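Local structure of type III effector (Vibrio parahaemolyticus, 2QM2) at residues S63-A68 against S120-K125. The protein is of unknown function but belongs to the HopJ family of type III effectors, proteins probably related to those that bacterial secretion systems deliver into host cells. Numbering follows the deposited sequence.
Sequences SCKIFA and SALTAK
Leu122 meets one flat group of the helix, the carbonyl of Lys65, at its oxygen end rather than over its face: Leu122 CD1 stops 3.5 Å from Lys65 O. No aromatic ring of the two segments takes part across the contact; Phe43, from strand 41-43, packs on Leu122 and forms a cation-pi pair with Lys65, while the ring of Phe67 leads away and lies edge-to-face with Phe107. What remains is a compact example of small side chains letting a helix come close to the start of a strand, with CA of Ala68 and CA of Ala121 6.1 Å apart. The Ala68 methyl is the central point. Its CB sits 3.8 Å from both CG and CD1 of Leu122 and 3.9 Å from CB of Ala121, so it fills the angle between two successive residues. With CG placed anti to its own carbonyl carbon (chi1 -64°), Leu122 turns CG and CD1 to the Ala68 methyl, whereas CD2 comes no nearer than 4.4 Å to Lys65 CG. One turn earlier, Cys64 has SG anti to the backbone N (chi1 -173°), and this sulfur reaches Ala121 CB at 3.5 Å. No hydrogen bond crosses the contact. Ala121 N is instead hydrogen-bonded to a bound glycerol, probably from the crystallisation liquor. Overall, helix 61-72 packs against the beginning of a short, weakly bonded C-terminal strand, paired antiparallel with strand 41-43 in this HopJ-family protein.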
loop_
_atom_site.group_PDB
_atom_site.type_symbol
_atom_site.label_atom_id
_atom_site.label_comp_id
_atom_site.label_asym_id
_atom_site.label_seq_id
_atom_site.Cartn_x
_atom_site.Cartn_y
_atom_site.Cartn_z
ATOM N N SER A 63 13.794 1.826 -4.989
ATOM C CA SER A 63 13.176 1.520 -3.713
ATOM C C SER A 63 11.746 1.930 -3.785
ATOM O O SER A 63 10.842 1.164 -3.404
ATOM C CB SER A 63 13.912 2.283 -2.599
ATOM O OG SER A 63 15.237 1.755 -2.460
ATOM N N CYS A 64 11.546 3.123 -4.374
ATOM C CA CYS A 64 10.228 3.693 -4.484
ATOM C C CYS A 64 9.345 2.680 -5.197
ATOM O O CYS A 64 8.276 2.226 -4.671
ATOM C CB CYS A 64 10.245 5.028 -5.237
ATOM S SG CYS A 64 8.655 5.793 -5.187
ATOM N N LYS A 65 9.802 2.263 -6.364
ATOM C CA LYS A 65 9.002 1.300 -7.127
ATOM C C LYS A 65 8.770 -0.008 -6.321
ATOM O O LYS A 65 7.632 -0.430 -6.223
ATOM C CB LYS A 65 9.682 1.029 -8.422
ATOM C CG LYS A 65 9.653 2.200 -9.397
ATOM C CD LYS A 65 10.742 1.983 -10.438
ATOM C CE LYS A 65 11.075 3.286 -11.148
ATOM N NZ LYS A 65 10.625 3.351 -12.534
ATOM N N ILE A 66 9.803 -0.617 -5.709
ATOM C CA ILE A 66 9.544 -1.890 -4.968
ATOM C C ILE A 66 8.541 -1.769 -3.845
ATOM O O ILE A 66 7.611 -2.529 -3.796
ATOM C CB ILE A 66 10.808 -2.598 -4.504
ATOM C CG1 ILE A 66 11.523 -3.153 -5.751
ATOM C CG2 ILE A 66 10.449 -3.818 -3.495
ATOM C CD1 ILE A 66 13.028 -3.209 -5.641
ATOM N N PHE A 67 8.715 -0.791 -2.940
ATOM C CA PHE A 67 7.733 -0.619 -1.917
ATOM C C PHE A 67 6.331 -0.390 -2.444
ATOM O O PHE A 67 5.415 -1.000 -1.929
ATOM C CB PHE A 67 8.138 0.484 -0.932
ATOM C CG PHE A 67 9.448 0.228 -0.279
ATOM C CD1 PHE A 67 10.472 1.154 -0.358
ATOM C CD2 PHE A 67 9.670 -0.977 0.405
ATOM C CE1 PHE A 67 11.726 0.890 0.252
ATOM C CE2 PHE A 67 10.895 -1.245 1.016
ATOM C CZ PHE A 67 11.923 -0.287 0.953
ATOM N N ALA A 68 6.138 0.497 -3.425
ATOM C CA ALA A 68 4.797 0.713 -3.950
ATOM C C ALA A 68 4.274 -0.587 -4.587
ATOM O O ALA A 68 3.102 -0.937 -4.450
ATOM C CB ALA A 68 4.785 1.867 -4.998
ATOM N N SER A 120 0.807 8.470 -4.648
ATOM C CA SER A 120 0.897 7.171 -5.262
ATOM C C SER A 120 2.115 7.116 -6.198
ATOM O O SER A 120 2.287 8.015 -7.053
ATOM C CB SER A 120 -0.383 6.892 -6.014
ATOM O OG SER A 120 -0.194 5.758 -6.846
ATOM N N ALA A 121 2.980 6.113 -6.024
ATOM C CA ALA A 121 4.113 6.005 -6.956
ATOM C C ALA A 121 3.787 5.180 -8.208
ATOM O O ALA A 121 4.330 5.426 -9.300
ATOM C CB ALA A 121 5.350 5.482 -6.283
ATOM N N LEU A 122 2.899 4.213 -8.042
ATOM C CA LEU A 122 2.536 3.328 -9.103
ATOM C C LEU A 122 1.029 3.236 -9.305
ATOM O O LEU A 122 0.220 3.488 -8.393
ATOM C CB LEU A 122 3.085 1.916 -8.862
ATOM C CG LEU A 122 4.588 1.662 -8.815
ATOM C CD1 LEU A 122 4.871 0.147 -8.331
ATOM C CD2 LEU A 122 5.277 2.015 -10.070
ATOM N N THR A 123 0.675 2.824 -10.507
ATOM C CA THR A 123 -0.685 2.660 -10.834
ATOM C C THR A 123 -0.693 1.634 -11.953
ATOM O O THR A 123 0.141 1.694 -12.857
ATOM C CB THR A 123 -1.336 4.063 -11.188
ATOM O OG1 THR A 123 -2.750 4.023 -11.001
ATOM C CG2 THR A 123 -1.010 4.564 -12.575
ATOM N N ALA A 124 -1.611 0.667 -11.868
ATOM C CA ALA A 124 -1.629 -0.439 -12.824
ATOM C C ALA A 124 -1.929 0.084 -14.211
ATOM O O ALA A 124 -2.725 1.010 -14.364
ATOM C CB ALA A 124 -2.623 -1.517 -12.403
ATOM N N LYS A 125 -1.261 -0.469 -15.223
ATOM C CA LYS A 125 -1.617 -0.132 -16.602
ATOM C C LYS A 125 -2.978 -0.780 -16.941
ATOM O O LYS A 125 -3.795 -0.233 -17.704
ATOM C CB LYS A 125 -0.557 -0.599 -17.592
ATOM C CG LYS A 125 0.695 0.255 -17.675
ATOM C CD LYS A 125 1.507 -0.193 -18.872
ATOM C CE LYS A 125 2.913 0.380 -18.848
ATOM N NZ LYS A 125 3.878 -0.621 -19.431
ATOM O OXT LYS A 125 -3.278 -1.877 -16.418
#